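Regulation of enolase protein 1 (Saccharomyces cerevisiae, PDB 3O12) functions in the galactose metabolic pathway through the GAL83 protein and may control the level of the enolase ENO1. Local coordinates at residues T84-V89 and W149-V154; I102-D107 and D182-G187; V158-V163 and V173-F178; V186-C191 and S203-T208. All blocks are in the same frame, centred on the assembly; numbering follows the deposited sequence.

How the contacts relate
The four contacts show how a two-sheet beta sandwich is built: by strand pairing within each sheet and side-chain packing between them. Contacts 1 and 3 lie in the seven-stranded antiparallel sheet, their centres about 11 Å apart; strands 148-155 and 158-164, consecutive in the chain, are neighbours there and carry the pairing from one contact to the other. Contact 2 belongs to the opposing sheet, its centre about 12 Å from that of contact 1; its segments alternate along the chain with those of contact 1, and contact 3 falls between them. Contact 4 shares V186 and G187 with contact 2 and bridges the two sheets, its centre about 7 Å from that of contact 1. Distant parts of the sequence are thereby locked into one compact core.

Contact 1 of 4, residues T84-V89 and W149-V154; sequences TAQVRV and WLRVTV. With SO4 (sulfate ion), chain B.
Two neighbouring antiparallel strands of the seven-stranded sheet meet here, and R88 of 84-89 lies along the indole of W149 of 149-154 on the face they share with T84, Q86, R151 and T153. R88 CG is 3.8 Å from the centroid of the five-membered ring of W149, a CH-pi contact over the face. With CG anti to the backbone N (chi1 -172°) and the chain extended, the arginine runs on past the six-membered ring, its guanidinium 20° from the indole plane. Beyond the ring R88 NH1 donates to sulfate O3 at 3.0 Å, and NH2 to O1; D147 and E204 form salt bridges with the R88 guanidinium, and E204 also accepts from W149 NE1. Farther along, Q86 OE1 takes two hydrogen bonds, from R151 NE and from R151 NH2, each at 2.8 Å, which pin it at the guanidinium edge, in plane. T84 OG1 and T153 OG1 are hydrogen-bonded at 2.9 Å. Backbone bonds join A85 to V152 and V87 to L150. Polar pairing thus links Q86 with R151 and T84 with T153, whereas R88 stacks on W149; its two carboxylate partners and the sulfate, probably from the crystallisation liquor, are consistent with a positive guanidinium.

Contact 2 of 4, residues I102-D107 and D182-G187; sequences IMVRID and DHYLVG
V186 of segment 182-187 packs against I102 and V104 of segment 102-107, and its side chain can be followed outward. V186 CB stands 3.8 Å from M103 O. From there the branches part: V186 CG2, anti to the backbone N, comes to 3.5 Å from M103 O and then meets V104 CG2 at 3.8 Å and I102 CD1 at 3.9 Å, so one methyl group gathers both neighbours. V104 lies alongside it, pointing the same way, whereas I102 approaches at a slant. Just before the strand, the ring of Y184 takes I106 CG1 at 3.7 Å from its CD1 atom, and V104 CG1 also reaches CD1; the Y184 hydroxyl is bonded to the carbonyl of P179. The backbones run antiparallel, with M103 and G187 forming one hydrogen-bonded pair and R105 and L185 another, R105 N to L185 O being 2.8 Å. At G187 phi 162° with psi -180° would jam a CB against the carbonyl O of V186, which calls for glycine. I106 and D107 both face H110 in a classic beta bulge, where the chain turns a corner. Strand 68-78 pairs with the other edge of 185-191, and strand 110-119 with the other edge of 102-105. Across the core from V186 and V104, F83, A85 and V152 of the facing sheet pack against them.

Contact 3 of 4, residues V158-V163 and V173-F178; sequences VLRIQV and VRLAPF
L159 and F178 make the apolar centre: L159 CD1 sits over one face of the phenyl ring, 4.2 Å from its centroid and 13° off the ring normal, a CH-pi contact. The two side chains lie alongside each other, CB to CB at 3.9 Å between L159 and F178. Both have CG anti to the backbone N (chi1 -174° for L159); L159 reaches L112 of strand 110-119, and F178, just past the hairpin strand, packs on I106. I161 extends this apolar row, its CG2 being 3.8 Å from V173 CB and its CD1 near the CB of R174. At the far end V173 CG2 meets V163 CG1 at 3.6 Å, the side chains crossing at about a right angle. Along the backbone L159 N donates to A176 O at 2.8 Å and I161 N to R174 O. I161 O accepts from V173 N at 2.8 Å, and weakly from R174 N at 3.3 Å. The long chain of R174 leads away from I161 and crosses to the facing sheet, where its guanidinium nitrogens bond to S127 OG and D135 O. Two consecutive residues, V173 and R174, facing the single I161 define a classic beta bulge, set in an antiparallel hairpin at the edge of the sheet.

Contact 4 of 4, residues V186-C191 and S203-T208; sequences VGPMAC and SEWSLT
The W205 indole carries this contact between the two facing sheets of a beta sandwich. Over one face of the ring lies the backbone N of L207, two residues on in the same strand, offset toward the rim, and V186 CG1 is at the edge, in the ring plane. The rest of 186-191 approaches the six-membered part obliquely: W205 CH2 is 3.5 Å from V186 O and 3.7 Å from G187 CA, while P188 CD lies farther off, near CZ3. With its CG anti to the backbone N (chi1 177°), the indole spans the distance between the sheets, 9.2 Å at the closest approach of the two strand axes, and no hydrogen bond joins the segments. At the other end of the ring system NE1 is bonded to the carbonyl of T28, which probably helps to orient the indole. V87 of strand 83-91 and L30 also pack on W205. Beside the indole, L207 points toward the same valine. V186 CG1, held between the backbone N and the carbonyl carbon, touches both partners equally: 4.0 Å to W205 CH2 and 4.0 Å to L207 CD1.

Contact 1 of 4, residues T84-V89 and W149-V154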
loop_
_atom_site.group_PDB
_atom_site.type_symbol
_atom_site.label_atom_id
_atom_site.label_comp_id
_atom_site.label_asym_id
_atom_site.label_seq_id
_atom_site.Cartn_x
_atom_site.Cartn_y
_atom_site.Cartn_z
ATOM N N THR A 84 2.421 -12.424 -6.860
ATOM C CA THR A 84 1.192 -12.108 -6.146
ATOM C C THR A 84 1.545 -11.928 -4.670
ATOM O O THR A 84 2.253 -12.761 -4.079
ATOM C CB THR A 84 0.136 -13.212 -6.299
ATOM O OG1 THR A 84 -0.279 -13.283 -7.668
ATOM C CG2 THR A 84 -1.072 -12.917 -5.431
ATOM N N ALA A 85 1.084 -10.832 -4.085
ATOM C CA ALA A 85 1.339 -10.506 -2.691
ATOM C C ALA A 85 0.023 -10.273 -1.983
ATOM O O ALA A 85 -0.943 -9.771 -2.581
ATOM C CB ALA A 85 2.227 -9.257 -2.588
ATOM N N GLN A 86 -0.031 -10.618 -0.704
ATOM C CA GLN A 86 -1.248 -10.429 0.071
ATOM C C GLN A 86 -0.874 -10.011 1.493
ATOM O O GLN A 86 0.167 -10.436 2.015
ATOM C CB GLN A 86 -2.026 -11.742 0.057
ATOM C CG GLN A 86 -3.336 -11.779 0.787
ATOM C CD GLN A 86 -4.043 -13.098 0.531
ATOM O OE1 GLN A 86 -4.264 -13.484 -0.619
ATOM N NE2 GLN A 86 -4.386 -13.805 1.602
ATOM N N VAL A 87 -1.703 -9.187 2.127
ATOM C CA VAL A 87 -1.433 -8.714 3.485
ATOM C C VAL A 87 -2.722 -8.300 4.178
ATOM O O VAL A 87 -3.686 -7.879 3.522
ATOM C CB VAL A 87 -0.406 -7.539 3.476
ATOM C CG1 VAL A 87 -1.032 -6.251 2.910
ATOM C CG2 VAL A 87 0.216 -7.309 4.853
ATOM N N ARG A 88 -2.742 -8.440 5.496
ATOM C CA ARG A 88 -3.838 -7.958 6.327
ATOM C C ARG A 88 -3.425 -6.625 6.942
ATOM O O ARG A 88 -2.285 -6.462 7.396
ATOM C CB ARG A 88 -4.145 -8.974 7.424
ATOM C CG ARG A 88 -5.394 -8.663 8.240
ATOM C CD ARG A 88 -5.603 -9.726 9.301
ATOM N NE ARG A 88 -6.852 -9.519 10.028
ATOM C CZ ARG A 88 -7.282 -10.335 10.986
ATOM N NH1 ARG A 88 -6.564 -11.399 11.322
ATOM N NH2 ARG A 88 -8.429 -10.089 11.602
ATOM N N VAL A 89 -4.357 -5.680 6.963
ATOM C CA VAL A 89 -4.082 -4.307 7.390
ATOM C C VAL A 89 -5.070 -3.931 8.478
ATOM O O VAL A 89 -6.281 -3.947 8.257
ATOM C CB VAL A 89 -4.246 -3.305 6.222
ATOM C CG1 VAL A 89 -3.829 -1.903 6.653
ATOM C CG2 VAL A 89 -3.435 -3.746 5.022
ATOM N N TRP A 149 -8.023 -7.037 3.960
ATOM C CA TRP A 149 -6.901 -7.640 3.254
ATOM C C TRP A 149 -6.782 -7.037 1.864
ATOM O O TRP A 149 -7.780 -6.637 1.243
ATOM C CB TRP A 149 -7.083 -9.155 3.089
ATOM C CG TRP A 149 -6.959 -9.979 4.351
ATOM C CD1 TRP A 149 -5.868 -10.690 4.755
ATOM C CD2 TRP A 149 -7.971 -10.193 5.342
ATOM N NE1 TRP A 149 -6.136 -11.329 5.943
ATOM C CE2 TRP A 149 -7.419 -11.038 6.328
ATOM C CE3 TRP A 149 -9.286 -9.743 5.496
ATOM C CZ2 TRP A 149 -8.145 -11.452 7.452
ATOM C CZ3 TRP A 149 -10.008 -10.152 6.618
ATOM C CH2 TRP A 149 -9.430 -10.997 7.580
ATOM N N LEU A 150 -5.553 -6.986 1.369
ATOM C CA LEU A 150 -5.275 -6.625 -0.017
ATOM C C LEU A 150 -4.510 -7.728 -0.694
ATOM O O LEU A 150 -3.670 -8.382 -0.075
ATOM C CB LEU A 150 -4.439 -5.348 -0.104
ATOM C CG LEU A 150 -5.177 -4.092 0.339
ATOM C CD1 LEU A 150 -4.200 -2.962 0.634
ATOM C CD2 LEU A 150 -6.230 -3.663 -0.705
ATOM N N ARG A 151 -4.770 -7.920 -1.978
ATOM C CA ARG A 151 -4.023 -8.852 -2.799
ATOM C C ARG A 151 -3.659 -8.127 -4.075
ATOM O O ARG A 151 -4.512 -7.540 -4.747
ATOM C CB ARG A 151 -4.847 -10.106 -3.110
ATOM C CG ARG A 151 -4.157 -11.082 -4.051
ATOM C CD ARG A 151 -5.065 -12.251 -4.383
ATOM N NE ARG A 151 -5.252 -13.120 -3.229
ATOM C CZ ARG A 151 -6.106 -14.138 -3.184
ATOM N NH1 ARG A 151 -6.871 -14.411 -4.233
ATOM N NH2 ARG A 151 -6.187 -14.886 -2.094
ATOM N N VAL A 152 -2.385 -8.148 -4.417
ATOM C CA VAL A 152 -1.905 -7.487 -5.622
ATOM C C VAL A 152 -1.100 -8.452 -6.472
ATOM O O VAL A 152 -0.241 -9.182 -5.948
ATOM C CB VAL A 152 -1.040 -6.275 -5.274
ATOM C CG1 VAL A 152 -0.523 -5.609 -6.544
ATOM C CG2 VAL A 152 -1.840 -5.287 -4.435
ATOM N N THR A 153 -1.371 -8.468 -7.771
ATOM C CA THR A 153 -0.655 -9.306 -8.717
ATOM C C THR A 153 -0.067 -8.434 -9.811
ATOM O O THR A 153 -0.768 -7.591 -10.381
ATOM C CB THR A 153 -1.588 -10.344 -9.345
ATOM O OG1 THR A 153 -2.139 -11.166 -8.307
ATOM C CG2 THR A 153 -0.840 -11.218 -10.335
ATOM N N VAL A 154 1.215 -8.610 -10.095
ATOM C CA VAL A 154 1.848 -7.960 -11.235
ATOM C C VAL A 154 2.475 -9.028 -12.107
ATOM O O VAL A 154 3.274 -9.841 -11.630
ATOM C CB VAL A 154 2.947 -6.965 -10.810
ATOM C CG1 VAL A 154 3.677 -6.443 -12.045
ATOM C CG2 VAL A 154 2.348 -5.812 -10.019
HETATM S S SO4 B . -8.490 -12.594 14.284
HETATM O O1 SO4 B . -9.542 -12.429 13.284
HETATM O O2 SO4 B . -8.972 -13.485 15.336
HETATM O O3 SO4 B . -7.303 -13.174 13.661
HETATM O O4 SO4 B . -8.148 -11.297 14.865
#

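Contact 2 of 4, residues I102-D107 and D182-G187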
loop_
_atom_site.group_PDB
_atom_site.type_symbol
_atom_site.label_atom_id
_atom_site.label_comp_id
_atom_site.label_asym_id
_atom_site.label_seq_id
_atom_site.Cartn_x
_atom_site.Cartn_y
_atom_site.Cartn_z
ATOM N N ILE A 102 -0.986 -1.191 0.937
ATOM C CA ILE A 102 0.145 -1.844 0.294
ATOM C C ILE A 102 0.710 -0.943 -0.794
ATOM O O ILE A 102 -0.005 -0.126 -1.378
ATOM C CB ILE A 102 -0.306 -3.197 -0.302
ATOM C CG1 ILE A 102 0.881 -4.160 -0.475
ATOM C CG2 ILE A 102 -1.092 -2.998 -1.608
ATOM C CD1 ILE A 102 0.460 -5.595 -0.815
HETATM N N MSE A 103 1.995 -1.085 -1.068
HETATM C CA MSE A 103 2.649 -0.416 -2.190
HETATM C C MSE A 103 3.423 -1.426 -3.030
HETATM O O MSE A 103 4.002 -2.388 -2.500
HETATM C CB MSE A 103 3.568 0.710 -1.684
HETATM C CG MSE A 103 4.651 1.178 -2.678
HETATM SE SE MSE A 103 5.567 2.792 -2.041
HETATM C CE MSE A 103 4.237 4.085 -2.617
ATOM N N VAL A 104 3.412 -1.220 -4.342
ATOM C CA VAL A 104 4.336 -1.865 -5.267
ATOM C C VAL A 104 5.199 -0.745 -5.827
ATOM O O VAL A 104 4.673 0.274 -6.281
ATOM C CB VAL A 104 3.601 -2.551 -6.420
ATOM C CG1 VAL A 104 4.572 -3.158 -7.413
ATOM C CG2 VAL A 104 2.610 -3.597 -5.907
ATOM N N ARG A 105 6.517 -0.913 -5.800
ATOM C CA ARG A 105 7.418 0.155 -6.204
ATOM C C ARG A 105 8.535 -0.377 -7.085
ATOM O O ARG A 105 9.140 -1.420 -6.783
ATOM C CB ARG A 105 8.012 0.816 -4.953
ATOM C CG ARG A 105 8.988 1.965 -5.205
ATOM C CD ARG A 105 9.360 2.580 -3.854
ATOM N NE ARG A 105 10.390 3.615 -3.924
ATOM C CZ ARG A 105 10.156 4.920 -3.819
ATOM N NH1 ARG A 105 8.912 5.372 -3.661
ATOM N NH2 ARG A 105 11.162 5.781 -3.865
ATOM N N ILE A 106 8.817 0.353 -8.163
ATOM C CA ILE A 106 10.027 0.142 -8.956
ATOM C C ILE A 106 11.053 1.197 -8.543
ATOM O O ILE A 106 12.194 0.876 -8.211
ATOM C CB ILE A 106 9.725 0.252 -10.459
ATOM C CG1 ILE A 106 8.756 -0.851 -10.906
ATOM C CG2 ILE A 106 11.031 0.205 -11.270
ATOM C CD1 ILE A 106 8.268 -0.692 -12.345
ATOM N N ASP A 107 10.640 2.465 -8.567
ATOM C CA ASP A 107 11.484 3.574 -8.125
ATOM C C ASP A 107 10.592 4.756 -7.769
ATOM O O ASP A 107 9.368 4.615 -7.748
ATOM C CB ASP A 107 12.525 3.964 -9.182
ATOM C CG ASP A 107 11.918 4.247 -10.548
ATOM O OD1 ASP A 107 10.811 4.830 -10.632
ATOM O OD2 ASP A 107 12.572 3.907 -11.557
ATOM N N ASP A 182 12.598 -6.509 -13.926
ATOM C CA ASP A 182 13.219 -7.727 -13.421
ATOM C C ASP A 182 12.868 -7.962 -11.949
ATOM O O ASP A 182 12.832 -9.102 -11.478
ATOM C CB ASP A 182 14.749 -7.670 -13.571
ATOM C CG ASP A 182 15.204 -7.815 -15.000
ATOM O OD1 ASP A 182 14.405 -8.280 -15.842
ATOM O OD2 ASP A 182 16.375 -7.469 -15.273
ATOM N N HIS A 183 12.604 -6.870 -11.234
ATOM C CA HIS A 183 12.277 -6.918 -9.814
ATOM C C HIS A 183 11.294 -5.833 -9.441
ATOM O O HIS A 183 11.301 -4.750 -10.022
ATOM C CB HIS A 183 13.531 -6.706 -8.968
ATOM C CG HIS A 183 14.592 -7.727 -9.214
ATOM N ND1 HIS A 183 14.501 -9.016 -8.741
ATOM C CD2 HIS A 183 15.751 -7.657 -9.907
ATOM C CE1 HIS A 183 15.569 -9.695 -9.120
ATOM N NE2 HIS A 183 16.342 -8.896 -9.833
ATOM N N TYR A 184 10.473 -6.131 -8.440
ATOM C CA TYR A 184 9.637 -5.124 -7.807
ATOM C C TYR A 184 9.890 -5.130 -6.312
ATOM O O TYR A 184 10.480 -6.074 -5.772
ATOM C CB TYR A 184 8.146 -5.397 -8.060
ATOM C CG TYR A 184 7.751 -5.412 -9.519
ATOM C CD1 TYR A 184 7.379 -4.242 -10.165
ATOM C CD2 TYR A 184 7.750 -6.602 -10.250
ATOM C CE1 TYR A 184 7.008 -4.251 -11.513
ATOM C CE2 TYR A 184 7.382 -6.621 -11.599
ATOM C CZ TYR A 184 7.020 -5.445 -12.216
ATOM O OH TYR A 184 6.642 -5.453 -13.542
ATOM N N LEU A 185 9.446 -4.076 -5.642
ATOM C CA LEU A 185 9.346 -4.073 -4.187
ATOM C C LEU A 185 7.873 -4.025 -3.838
ATOM O O LEU A 185 7.126 -3.252 -4.421
ATOM C CB LEU A 185 10.068 -2.857 -3.598
ATOM C CG LEU A 185 11.575 -2.853 -3.847
ATOM C CD1 LEU A 185 12.170 -1.480 -3.615
ATOM C CD2 LEU A 185 12.231 -3.887 -2.944
ATOM N N VAL A 186 7.436 -4.851 -2.905
ATOM C CA VAL A 186 6.033 -4.851 -2.513
ATOM C C VAL A 186 5.920 -5.040 -1.009
ATOM O O VAL A 186 6.702 -5.774 -0.397
ATOM C CB VAL A 186 5.212 -5.927 -3.301
ATOM C CG1 VAL A 186 5.735 -7.342 -3.051
ATOM C CG2 VAL A 186 3.713 -5.831 -2.980
ATOM N N GLY A 187 4.957 -4.374 -0.391
ATOM C CA GLY A 187 4.823 -4.489 1.046
ATOM C C GLY A 187 4.004 -3.385 1.689
ATOM O O GLY A 187 3.484 -2.492 1.008
#

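Contact 3 of 4, residues V158-V163 and V173-F178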
loop_
_atom_site.group_PDB
_atom_site.type_symbol
_atom_site.label_atom_id
_atom_site.label_comp_id
_atom_site.label_asym_id
_atom_site.label_seq_id
_atom_site.Cartn_x
_atom_site.Cartn_y
_atom_site.Cartn_z
ATOM N N VAL A 158 0.948 -5.939 -16.292
ATOM C CA VAL A 158 -0.394 -5.639 -15.796
ATOM C C VAL A 158 -0.414 -5.801 -14.295
ATOM O O VAL A 158 0.093 -6.802 -13.749
ATOM C CB VAL A 158 -1.464 -6.578 -16.402
ATOM C CG1 VAL A 158 -2.844 -6.306 -15.791
ATOM C CG2 VAL A 158 -1.506 -6.429 -17.904
ATOM N N LEU A 159 -0.976 -4.809 -13.619
ATOM C CA LEU A 159 -1.203 -4.871 -12.188
ATOM C C LEU A 159 -2.688 -5.050 -11.884
ATOM O O LEU A 159 -3.541 -4.386 -12.475
ATOM C CB LEU A 159 -0.653 -3.609 -11.513
ATOM C CG LEU A 159 -0.676 -3.545 -9.983
ATOM C CD1 LEU A 159 0.465 -2.663 -9.456
ATOM C CD2 LEU A 159 -2.023 -3.049 -9.500
ATOM N N ARG A 160 -3.005 -5.963 -10.970
ATOM C CA ARG A 160 -4.378 -6.174 -10.510
ATOM C C ARG A 160 -4.417 -6.049 -8.998
ATOM O O ARG A 160 -3.614 -6.679 -8.303
ATOM C CB ARG A 160 -4.868 -7.567 -10.893
ATOM C CG ARG A 160 -5.179 -7.753 -12.345
ATOM C CD ARG A 160 -5.660 -9.170 -12.629
ATOM N NE ARG A 160 -4.580 -10.012 -13.137
ATOM C CZ ARG A 160 -4.165 -11.139 -12.568
ATOM N NH1 ARG A 160 -4.738 -11.582 -11.455
ATOM N NH2 ARG A 160 -3.173 -11.827 -13.118
ATOM N N ILE A 161 -5.330 -5.247 -8.477
ATOM C CA ILE A 161 -5.534 -5.104 -7.038
ATOM C C ILE A 161 -6.890 -5.650 -6.663
ATOM O O ILE A 161 -7.892 -5.306 -7.301
ATOM C CB ILE A 161 -5.585 -3.624 -6.628
ATOM C CG1 ILE A 161 -4.355 -2.876 -7.110
ATOM C CG2 ILE A 161 -5.743 -3.497 -5.113
ATOM C CD1 ILE A 161 -4.436 -1.393 -6.840
ATOM N N GLN A 162 -6.936 -6.480 -5.624
ATOM C CA GLN A 162 -8.184 -6.971 -5.061
ATOM C C GLN A 162 -8.213 -6.663 -3.569
ATOM O O GLN A 162 -7.160 -6.536 -2.920
ATOM C CB GLN A 162 -8.307 -8.480 -5.266
ATOM C CG GLN A 162 -8.357 -8.910 -6.721
ATOM C CD GLN A 162 -8.164 -10.402 -6.879
ATOM O OE1 GLN A 162 -9.106 -11.189 -6.738
ATOM N NE2 GLN A 162 -6.940 -10.804 -7.171
ATOM N N VAL A 163 -9.418 -6.545 -3.017
ATOM C CA VAL A 163 -9.590 -6.268 -1.599
ATOM C C VAL A 163 -10.516 -7.323 -1.011
ATOM O O VAL A 163 -11.319 -7.918 -1.732
ATOM C CB VAL A 163 -10.165 -4.844 -1.385
ATOM C CG1 VAL A 163 -11.578 -4.734 -1.968
ATOM C CG2 VAL A 163 -10.180 -4.467 0.079
ATOM N N VAL A 173 -10.399 -4.156 -7.508
ATOM C CA VAL A 173 -10.318 -2.735 -7.182
ATOM C C VAL A 173 -9.759 -1.992 -8.399
ATOM O O VAL A 173 -10.247 -0.921 -8.783
ATOM C CB VAL A 173 -9.359 -2.512 -5.975
ATOM C CG1 VAL A 173 -9.092 -1.026 -5.735
ATOM C CG2 VAL A 173 -9.904 -3.165 -4.724
ATOM N N ARG A 174 -8.733 -2.559 -9.015
ATOM C CA ARG A 174 -8.055 -1.897 -10.118
ATOM C C ARG A 174 -7.312 -2.869 -11.012
ATOM O O ARG A 174 -6.739 -3.850 -10.535
ATOM C CB ARG A 174 -7.102 -0.839 -9.585
ATOM C CG ARG A 174 -6.619 0.125 -10.655
ATOM C CD ARG A 174 -6.256 1.434 -10.031
ATOM N NE ARG A 174 -5.828 2.434 -11.005
ATOM C CZ ARG A 174 -5.504 3.671 -10.658
ATOM N NH1 ARG A 174 -5.581 4.024 -9.380
ATOM N NH2 ARG A 174 -5.108 4.542 -11.572
ATOM N N LEU A 175 -7.316 -2.587 -12.307
ATOM C CA LEU A 175 -6.627 -3.397 -13.306
ATOM C C LEU A 175 -6.001 -2.426 -14.293
ATOM O O LEU A 175 -6.714 -1.676 -14.974
ATOM C CB LEU A 175 -7.618 -4.319 -14.020
ATOM C CG LEU A 175 -7.114 -5.200 -15.173
ATOM C CD1 LEU A 175 -6.243 -6.319 -14.656
ATOM C CD2 LEU A 175 -8.283 -5.763 -15.968
ATOM N N ALA A 176 -4.679 -2.423 -14.373
ATOM C CA ALA A 176 -3.993 -1.368 -15.111
ATOM C C ALA A 176 -2.655 -1.798 -15.654
ATOM O O ALA A 176 -2.050 -2.727 -15.135
ATOM C CB ALA A 176 -3.788 -0.181 -14.199
ATOM N N PRO A 177 -2.147 -1.094 -16.667
ATOM C CA PRO A 177 -0.776 -1.341 -17.114
ATOM C C PRO A 177 0.202 -0.916 -16.034
ATOM O O PRO A 177 -0.036 0.055 -15.318
ATOM C CB PRO A 177 -0.616 -0.415 -18.331
ATOM C CG PRO A 177 -1.991 -0.034 -18.728
ATOM C CD PRO A 177 -2.811 -0.049 -17.463
ATOM N N PHE A 178 1.308 -1.636 -15.934
ATOM C CA PHE A 178 2.357 -1.270 -14.999
ATOM C C PHE A 178 3.655 -1.712 -15.660
ATOM O O PHE A 178 3.683 -2.734 -16.332
ATOM C CB PHE A 178 2.135 -1.972 -13.655
ATOM C CG PHE A 178 2.916 -1.364 -12.512
ATOM C CD1 PHE A 178 2.616 -0.092 -12.050
ATOM C CD2 PHE A 178 3.958 -2.058 -11.924
ATOM C CE1 PHE A 178 3.332 0.473 -11.003
ATOM C CE2 PHE A 178 4.678 -1.500 -10.877
ATOM C CZ PHE A 178 4.372 -0.231 -10.421
#

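Contact 4 of 4, residues V186-C191 and S203-T208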
loop_
_atom_site.group_PDB
_atom_site.type_symbol
_atom_site.label_atom_id
_atom_site.label_comp_id
_atom_site.label_asym_id
_atom_site.label_seq_id
_atom_site.Cartn_x
_atom_site.Cartn_y
_atom_site.Cartn_z
ATOM N N VAL A 186 7.436 -4.851 -2.905
ATOM C CA VAL A 186 6.033 -4.851 -2.513
ATOM C C VAL A 186 5.920 -5.040 -1.009
ATOM O O VAL A 186 6.702 -5.774 -0.397
ATOM C CB VAL A 186 5.212 -5.927 -3.301
ATOM C CG1 VAL A 186 5.735 -7.342 -3.051
ATOM C CG2 VAL A 186 3.713 -5.831 -2.980
ATOM N N GLY A 187 4.957 -4.374 -0.391
ATOM C CA GLY A 187 4.823 -4.489 1.046
ATOM C C GLY A 187 4.004 -3.385 1.689
ATOM O O GLY A 187 3.484 -2.492 1.008
ATOM N N PRO A 188 3.853 -3.445 3.010
ATOM C CA PRO A 188 3.112 -2.462 3.803
ATOM C C PRO A 188 3.470 -1.012 3.491
ATOM O O PRO A 188 4.634 -0.656 3.306
ATOM C CB PRO A 188 3.526 -2.815 5.240
ATOM C CG PRO A 188 3.719 -4.274 5.167
ATOM C CD PRO A 188 4.462 -4.475 3.870
HETATM N N MSE A 189 2.444 -0.168 3.465
HETATM C CA MSE A 189 2.635 1.257 3.307
HETATM C C MSE A 189 1.719 1.985 4.289
HETATM O O MSE A 189 0.610 1.533 4.558
HETATM C CB MSE A 189 2.307 1.618 1.850
HETATM C CG MSE A 189 2.164 3.080 1.501
HETATM SE SE MSE A 189 0.404 3.857 1.843
HETATM C CE MSE A 189 -0.832 2.627 0.962
ATOM N N ALA A 190 2.185 3.108 4.832
ATOM C CA ALA A 190 1.329 3.958 5.661
ATOM C C ALA A 190 1.822 5.401 5.624
ATOM O O ALA A 190 3.032 5.649 5.595
ATOM C CB ALA A 190 1.278 3.436 7.099
ATOM N N CYS A 191 0.882 6.346 5.628
ATOM C CA CYS A 191 1.181 7.772 5.463
ATOM C C CYS A 191 0.248 8.597 6.337
ATOM O O CYS A 191 -0.921 8.247 6.503
ATOM C CB CYS A 191 0.942 8.236 4.004
ATOM S SG CYS A 191 1.975 7.466 2.787
ATOM N N SER A 203 -0.024 -7.910 8.978
ATOM C CA SER A 203 0.179 -9.318 9.288
ATOM C C SER A 203 -0.293 -10.191 8.138
ATOM O O SER A 203 -0.753 -9.678 7.117
ATOM C CB SER A 203 -0.558 -9.695 10.578
ATOM O OG SER A 203 -1.973 -9.576 10.409
ATOM N N GLU A 204 -0.191 -11.503 8.289
ATOM C CA GLU A 204 -0.680 -12.434 7.265
ATOM C C GLU A 204 -0.114 -12.136 5.886
ATOM O O GLU A 204 -0.817 -12.160 4.880
ATOM C CB GLU A 204 -2.214 -12.486 7.254
ATOM C CG GLU A 204 -2.761 -12.848 8.638
ATOM C CD GLU A 204 -4.238 -13.166 8.655
ATOM O OE1 GLU A 204 -4.838 -13.357 7.576
ATOM O OE2 GLU A 204 -4.775 -13.247 9.778
ATOM N N TRP A 205 1.184 -11.877 5.854
ATOM C CA TRP A 205 1.910 -11.637 4.621
ATOM C C TRP A 205 2.138 -12.900 3.817
ATOM O O TRP A 205 2.484 -13.956 4.366
ATOM C CB TRP A 205 3.290 -11.067 4.964
ATOM C CG TRP A 205 4.168 -10.839 3.766
ATOM C CD1 TRP A 205 5.270 -11.557 3.403
ATOM C CD2 TRP A 205 3.998 -9.825 2.773
ATOM N NE1 TRP A 205 5.808 -11.041 2.246
ATOM C CE2 TRP A 205 5.045 -9.978 1.841
ATOM C CE3 TRP A 205 3.061 -8.800 2.582
ATOM C CZ2 TRP A 205 5.187 -9.142 0.731
ATOM C CZ3 TRP A 205 3.208 -7.972 1.477
ATOM C CH2 TRP A 205 4.259 -8.154 0.571
ATOM N N SER A 206 1.994 -12.783 2.505
ATOM C CA SER A 206 2.332 -13.871 1.595
ATOM C C SER A 206 2.853 -13.282 0.291
ATOM O O SER A 206 2.248 -12.346 -0.242
ATOM C CB SER A 206 1.099 -14.738 1.325
ATOM O OG SER A 206 1.435 -15.887 0.563
ATOM N N LEU A 207 3.946 -13.823 -0.229
ATOM C CA LEU A 207 4.503 -13.392 -1.502
ATOM C C LEU A 207 4.914 -14.616 -2.298
ATOM O O LEU A 207 5.719 -15.432 -1.820
ATOM C CB LEU A 207 5.706 -12.475 -1.285
ATOM C CG LEU A 207 6.522 -12.098 -2.522
ATOM C CD1 LEU A 207 5.670 -11.292 -3.488
ATOM C CD2 LEU A 207 7.772 -11.314 -2.136
ATOM N N THR A 208 4.369 -14.754 -3.501
ATOM C CA THR A 208 4.597 -15.936 -4.328
ATOM C C THR A 208 4.580 -15.569 -5.805
ATOM O O THR A 208 4.297 -14.426 -6.162
ATOM C CB THR A 208 3.500 -16.991 -4.100
ATOM O OG1 THR A 208 2.239 -16.474 -4.537
ATOM C CG2 THR A 208 3.407 -17.372 -2.627
#